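Local structure of transcriptional regulator, LacI family (Corynebacterium glutamicum, 3H5T) at residues L262-P267 against L284-S289; R23-N28 against Q42-T47. The protein activates transcription of the inositol phosphate synthase gene ino1 in an inositol-dependent way, binding a palindromic promoter motif and helping regulate cell wall biogenesis. All blocks are in the same frame, centred on the assembly; numbering follows the deposited sequence.

Interaction 1: L262-P267 against L284-S289; sequences LLETHP and LEYLKS
L263 and Y286 meet where two neighbouring helices, 252-265 and 277-289, pack side by side in one alpha/beta subdomain of the periplasmic-binding-protein-like fold. The chain between them runs through strand 271-274, making this a local helix-strand-helix unit, and the pair illustrates how such helices can be joined by one aliphatic and one aromatic side chain. The backbones stay well apart, with the CA atoms of L263 and L287 9.0 Å from each other, and long side chains fill the distance.

Y286 and L263 share the contact almost equally. With CG anti to the backbone N (chi1 168°), the ring of Y286 extends toward helix 252-265 and slides past L263 in the opposite direction. CD1 of L263 meets it at the edge, near the ring plane, 3.4 Å from CD2 of Y286, whereas CB of L263 comes to CE2 of Y286 from off the plane, at 3.8 Å. CD1 is therefore a methyl against the ring edge, not over the pi face. The same methyl touches L287 as well, with CD1 of L263 4.1 Å from CD2 of L287.

F256 and K260, earlier on helix 252-265, also touch Y286, and L263 packs inward on V272 of the strand. On the more exposed side the carboxylate of E264 approaches the hydroxyl end of Y286, but its OE2 stays 4.2 Å from OH. Behind the ring, the carbonyl of Y286 accepts from both N and OG of S289; the hydroxyl lies in the carbonyl plane, on a lone pair, with OG of S289 2.6 Å from O of Y286.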
loop_
_atom_site.group_PDB
_atom_site.type_symbol
_atom_site.label_atom_id
_atom_site.label_comp_id
_atom_site.label_asym_id
_atom_site.label_seq_id
_atom_site.Cartn_x
_atom_site.Cartn_y
_atom_site.Cartn_z
ATOM N N LEU A 262 -7.246 -13.570 19.677
ATOM C CA LEU A 262 -7.235 -12.383 20.525
ATOM C C LEU A 262 -8.546 -12.158 21.280
ATOM O O LEU A 262 -8.543 -11.840 22.470
ATOM C CB LEU A 262 -6.935 -11.143 19.675
ATOM C CG LEU A 262 -6.955 -9.799 20.399
ATOM C CD1 LEU A 262 -5.733 -9.686 21.278
ATOM C CD2 LEU A 262 -6.984 -8.671 19.391
ATOM N N LEU A 263 -9.663 -12.309 20.573
ATOM C CA LEU A 263 -10.980 -12.100 21.161
ATOM C C LEU A 263 -11.409 -13.289 22.005
ATOM O O LEU A 263 -12.222 -13.155 22.916
ATOM C CB LEU A 263 -12.007 -11.845 20.054
ATOM C CG LEU A 263 -11.697 -10.620 19.190
ATOM C CD1 LEU A 263 -12.738 -10.484 18.094
ATOM C CD2 LEU A 263 -11.648 -9.373 20.074
ATOM N N GLU A 264 -10.854 -14.451 21.686
ATOM C CA GLU A 264 -11.148 -15.682 22.402
ATOM C C GLU A 264 -10.310 -15.695 23.684
ATOM O O GLU A 264 -10.736 -16.219 24.712
ATOM C CB GLU A 264 -10.787 -16.879 21.516
ATOM C CG GLU A 264 -11.812 -17.989 21.487
ATOM C CD GLU A 264 -11.569 -18.963 20.351
ATOM O OE1 GLU A 264 -10.418 -19.426 20.189
ATOM O OE2 GLU A 264 -12.532 -19.270 19.620
ATOM N N THR A 265 -9.122 -15.099 23.608
ATOM C CA THR A 265 -8.204 -15.023 24.736
ATOM C C THR A 265 -8.542 -13.879 25.700
ATOM O O THR A 265 -8.382 -14.007 26.919
ATOM C CB THR A 265 -6.760 -14.861 24.235
ATOM O OG1 THR A 265 -6.406 -16.008 23.451
ATOM C CG2 THR A 265 -5.790 -14.733 25.399
ATOM N N HIS A 266 -9.000 -12.759 25.153
ATOM C CA HIS A 266 -9.374 -11.607 25.966
ATOM C C HIS A 266 -10.824 -11.231 25.618
ATOM O O HIS A 266 -11.068 -10.272 24.882
ATOM C CB HIS A 266 -8.434 -10.425 25.688
ATOM C CG HIS A 266 -6.981 -10.743 25.873
ATOM N ND1 HIS A 266 -6.230 -11.393 24.916
ATOM C CD2 HIS A 266 -6.139 -10.501 26.907
ATOM C CE1 HIS A 266 -4.991 -11.537 25.350
ATOM N NE2 HIS A 266 -4.908 -11.004 26.556
ATOM N N PRO A 267 -11.802 -11.992 26.147
ATOM C CA PRO A 267 -13.234 -11.765 25.899
ATOM C C PRO A 267 -13.780 -10.462 26.476
ATOM O O PRO A 267 -14.878 -10.024 26.126
ATOM C CB PRO A 267 -13.892 -12.992 26.535
ATOM C CG PRO A 267 -12.815 -14.036 26.486
ATOM C CD PRO A 267 -11.607 -13.242 26.901
ATOM N N LEU A 284 -13.986 -8.768 11.430
ATOM C CA LEU A 284 -15.401 -8.720 11.060
ATOM C C LEU A 284 -15.859 -10.107 10.631
ATOM O O LEU A 284 -16.956 -10.547 10.983
ATOM C CB LEU A 284 -15.626 -7.709 9.932
ATOM C CG LEU A 284 -15.368 -6.246 10.317
ATOM C CD1 LEU A 284 -15.369 -5.349 9.079
ATOM C CD2 LEU A 284 -16.422 -5.806 11.308
ATOM N N GLU A 285 -15.009 -10.799 9.881
ATOM C CA GLU A 285 -15.333 -12.137 9.431
ATOM C C GLU A 285 -15.382 -13.051 10.647
ATOM O O GLU A 285 -16.090 -14.056 10.640
ATOM C CB GLU A 285 -14.285 -12.642 8.440
ATOM C CG GLU A 285 -14.697 -13.913 7.706
ATOM C CD GLU A 285 -13.670 -14.357 6.678
ATOM O OE1 GLU A 285 -13.188 -13.498 5.902
ATOM O OE2 GLU A 285 -13.351 -15.565 6.640
ATOM N N TYR A 286 -14.631 -12.705 11.696
ATOM C CA TYR A 286 -14.639 -13.522 12.909
ATOM C C TYR A 286 -15.869 -13.229 13.759
ATOM O O TYR A 286 -16.535 -14.152 14.215
ATOM C CB TYR A 286 -13.398 -13.303 13.781
ATOM C CG TYR A 286 -13.599 -13.934 15.138
ATOM C CD1 TYR A 286 -13.716 -15.317 15.268
ATOM C CD2 TYR A 286 -13.811 -13.148 16.272
ATOM C CE1 TYR A 286 -14.051 -15.905 16.487
ATOM C CE2 TYR A 286 -14.148 -13.730 17.501
ATOM C CZ TYR A 286 -14.268 -15.106 17.592
ATOM O OH TYR A 286 -14.619 -15.686 18.782
ATOM N N LEU A 287 -16.149 -11.952 13.997
ATOM C CA LEU A 287 -17.323 -11.581 14.780
ATOM C C LEU A 287 -18.543 -12.256 14.149
ATOM O O LEU A 287 -19.396 -12.819 14.842
ATOM C CB LEU A 287 -17.524 -10.067 14.773
ATOM C CG LEU A 287 -16.582 -9.195 15.602
ATOM C CD1 LEU A 287 -16.990 -7.730 15.446
ATOM C CD2 LEU A 287 -16.631 -9.606 17.065
ATOM N N LYS A 288 -18.596 -12.208 12.821
ATOM C CA LYS A 288 -19.687 -12.794 12.056
ATOM C C LYS A 288 -19.873 -14.300 12.271
ATOM O O LYS A 288 -20.994 -14.803 12.226
ATOM C CB LYS A 288 -19.468 -12.511 10.569
ATOM C CG LYS A 288 -20.549 -13.060 9.662
ATOM C CD LYS A 288 -20.450 -12.457 8.270
ATOM C CE LYS A 288 -21.560 -12.975 7.372
ATOM N NZ LYS A 288 -21.378 -12.548 5.954
ATOM N N SER A 289 -18.777 -15.017 12.503
ATOM C CA SER A 289 -18.847 -16.463 12.701
ATOM C C SER A 289 -19.432 -16.843 14.058
ATOM O O SER A 289 -19.850 -17.980 14.262
ATOM C CB SER A 289 -17.454 -17.097 12.536
ATOM O OG SER A 289 -16.537 -16.650 13.526
#

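Interaction 2: R23-N28 against Q42-T47; sequences RTTVSN and QRILDT
I44 presses against V26 and T25 in the LacI-type helix-turn-helix domain, where helix 38-50 packs on helix 23-31, the second helix of the DNA-binding motif and hence its probable recognition helix. It is a compact example of a small domain held together by branched aliphatic residues. The helices come close, with CA of V26 only 6.3 Å from CA of I44, and I44 supplies the largest share of the buried surface.

Its two branches divide the work. CG2 of I44, anti to the backbone N, meets CG1 of V26 at 3.8 Å as the two side chains pass at a slant. The other branch carries CD1 of I44 across T25 at about a right angle, 3.8 Å from the backbone O of T25 and 4.2 Å from its CG2. Both also lie against CA of V26. I21 touches V26 and I44 alike; I15 and A16 of helix 11-19 add to the packing on V26, and L36 to that on I44.

Away from this core, contact thins out. T25 is partly exposed and its side chain meets I44 by the methyl CG2, its OG1 being bonded to the backbone N of S22. On the exposed side of helix 38-50, NE2 of Q42 donates to OD1 of D46 at 2.9 Å, coming from above the carboxylate plane. T47, by contrast, is buried against helix 11-19, its hydroxyl and N-H reaching O of R43 from opposite faces. The polar groups named here bond within or beside their own helices, and between these two segments the contact rests on apolar packing.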
loop_
_atom_site.group_PDB
_atom_site.type_symbol
_atom_site.label_atom_id
_atom_site.label_comp_id
_atom_site.label_asym_id
_atom_site.label_seq_id
_atom_site.Cartn_x
_atom_site.Cartn_y
_atom_site.Cartn_z
ATOM N N ARG A 23 -18.150 10.171 -38.143
ATOM C CA ARG A 23 -17.110 9.560 -37.334
ATOM C C ARG A 23 -16.338 8.557 -38.194
ATOM O O ARG A 23 -15.153 8.329 -37.977
ATOM C CB ARG A 23 -17.699 8.859 -36.107
ATOM C CG ARG A 23 -18.329 7.542 -36.428
ATOM C CD ARG A 23 -18.619 6.752 -35.178
ATOM N NE ARG A 23 -18.883 5.361 -35.527
ATOM C CZ ARG A 23 -19.375 4.457 -34.692
ATOM N NH1 ARG A 23 -19.669 4.787 -33.442
ATOM N NH2 ARG A 23 -19.572 3.218 -35.114
ATOM N N THR A 24 -17.010 7.958 -39.172
ATOM C CA THR A 24 -16.346 7.010 -40.061
ATOM C C THR A 24 -15.346 7.791 -40.920
ATOM O O THR A 24 -14.273 7.277 -41.261
ATOM C CB THR A 24 -17.360 6.275 -40.972
ATOM O OG1 THR A 24 -18.261 5.513 -40.162
ATOM C CG2 THR A 24 -16.645 5.325 -41.921
ATOM N N THR A 25 -15.699 9.035 -41.256
ATOM C CA THR A 25 -14.819 9.887 -42.048
ATOM C C THR A 25 -13.509 10.022 -41.278
ATOM O O THR A 25 -12.423 9.833 -41.833
ATOM C CB THR A 25 -15.391 11.314 -42.242
ATOM O OG1 THR A 25 -16.769 11.250 -42.632
ATOM C CG2 THR A 25 -14.608 12.044 -43.315
ATOM N N VAL A 26 -13.632 10.341 -39.990
ATOM C CA VAL A 26 -12.476 10.511 -39.108
ATOM C C VAL A 26 -11.678 9.214 -39.009
ATOM O O VAL A 26 -10.450 9.226 -39.048
ATOM C CB VAL A 26 -12.913 10.943 -37.672
ATOM C CG1 VAL A 26 -11.683 11.031 -36.748
ATOM C CG2 VAL A 26 -13.632 12.278 -37.729
ATOM N N SER A 27 -12.384 8.096 -38.879
ATOM C CA SER A 27 -11.734 6.795 -38.787
ATOM C C SER A 27 -10.904 6.499 -40.046
ATOM O O SER A 27 -9.744 6.081 -39.951
ATOM C CB SER A 27 -12.780 5.700 -38.590
ATOM O OG SER A 27 -12.158 4.464 -38.318
ATOM N N ASN A 28 -11.495 6.723 -41.219
ATOM C CA ASN A 28 -10.795 6.472 -42.474
ATOM C C ASN A 28 -9.473 7.225 -42.505
ATOM O O ASN A 28 -8.485 6.750 -43.053
ATOM C CB ASN A 28 -11.664 6.882 -43.661
ATOM C CG ASN A 28 -12.876 5.993 -43.818
ATOM O OD1 ASN A 28 -12.904 4.883 -43.301
ATOM N ND2 ASN A 28 -13.878 6.465 -44.547
ATOM N N GLN A 42 -5.434 15.451 -43.701
ATOM C CA GLN A 42 -4.561 16.341 -42.953
ATOM C C GLN A 42 -5.369 17.180 -41.962
ATOM O O GLN A 42 -4.959 17.361 -40.814
ATOM C CB GLN A 42 -3.793 17.258 -43.905
ATOM C CG GLN A 42 -2.623 17.921 -43.228
ATOM C CD GLN A 42 -1.711 16.894 -42.576
ATOM O OE1 GLN A 42 -1.044 16.114 -43.264
ATOM N NE2 GLN A 42 -1.690 16.875 -41.245
ATOM N N ARG A 43 -6.516 17.690 -42.404
ATOM C CA ARG A 43 -7.376 18.487 -41.534
ATOM C C ARG A 43 -7.859 17.667 -40.326
ATOM O O ARG A 43 -7.890 18.157 -39.197
ATOM C CB ARG A 43 -8.582 19.013 -42.319
ATOM C CG ARG A 43 -9.409 20.035 -41.557
ATOM C CD ARG A 43 -10.586 20.498 -42.385
ATOM N NE ARG A 43 -10.148 21.140 -43.614
ATOM C CZ ARG A 43 -9.574 22.338 -43.668
ATOM N NH1 ARG A 43 -9.371 23.035 -42.552
ATOM N NH2 ARG A 43 -9.197 22.835 -44.840
ATOM N N ILE A 44 -8.239 16.417 -40.571
ATOM C CA ILE A 44 -8.702 15.536 -39.506
ATOM C C ILE A 44 -7.550 15.252 -38.544
ATOM O O ILE A 44 -7.730 15.271 -37.329
ATOM C CB ILE A 44 -9.236 14.205 -40.089
ATOM C CG1 ILE A 44 -10.573 14.457 -40.790
ATOM C CG2 ILE A 44 -9.389 13.154 -38.982
ATOM C CD1 ILE A 44 -11.010 13.319 -41.668
ATOM N N LEU A 45 -6.367 15.005 -39.095
ATOM C CA LEU A 45 -5.191 14.735 -38.280
ATOM C C LEU A 45 -4.765 15.943 -37.438
ATOM O O LEU A 45 -4.433 15.795 -36.261
ATOM C CB LEU A 45 -4.032 14.289 -39.170
ATOM C CG LEU A 45 -4.218 12.939 -39.863
ATOM C CD1 LEU A 45 -2.925 12.569 -40.588
ATOM C CD2 LEU A 45 -4.583 11.861 -38.829
ATOM N N ASP A 46 -4.777 17.134 -38.035
ATOM C CA ASP A 46 -4.391 18.338 -37.313
ATOM C C ASP A 46 -5.422 18.676 -36.252
ATOM O O ASP A 46 -5.066 19.111 -35.160
ATOM C CB ASP A 46 -4.228 19.525 -38.265
ATOM C CG ASP A 46 -3.090 19.332 -39.250
ATOM O OD1 ASP A 46 -2.118 18.611 -38.927
ATOM O OD2 ASP A 46 -3.160 19.919 -40.346
ATOM N N THR A 47 -6.701 18.492 -36.576
ATOM C CA THR A 47 -7.761 18.753 -35.609
ATOM C C THR A 47 -7.580 17.791 -34.424
ATOM O O THR A 47 -7.860 18.141 -33.281
ATOM C CB THR A 47 -9.166 18.551 -36.236
ATOM O OG1 THR A 47 -9.413 19.575 -37.206
ATOM C CG2 THR A 47 -10.240 18.618 -35.177
#

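In the fold
From the N terminus, the chain first forms the helix-turn-helix domain, where interaction 2 joins helices 23-31 and 38-50 and closes a short loop; 13 residues, several of them helical, separate its segments. Residues 54-67, leading on to the large domain, are not modelled. The chain then builds the two sheets of the sugar-binding-type domain, and late in that course interaction 1 closes a second short loop, with 16 residues between its segments, strand 271-274 among them. The two contacts lie in series, neither nested nor crossed. Their centres are 63 Å apart, on opposite sides of the chain's centre. Each contact lies wholly within its own domain, tying helices together there, and neither bridges the domains.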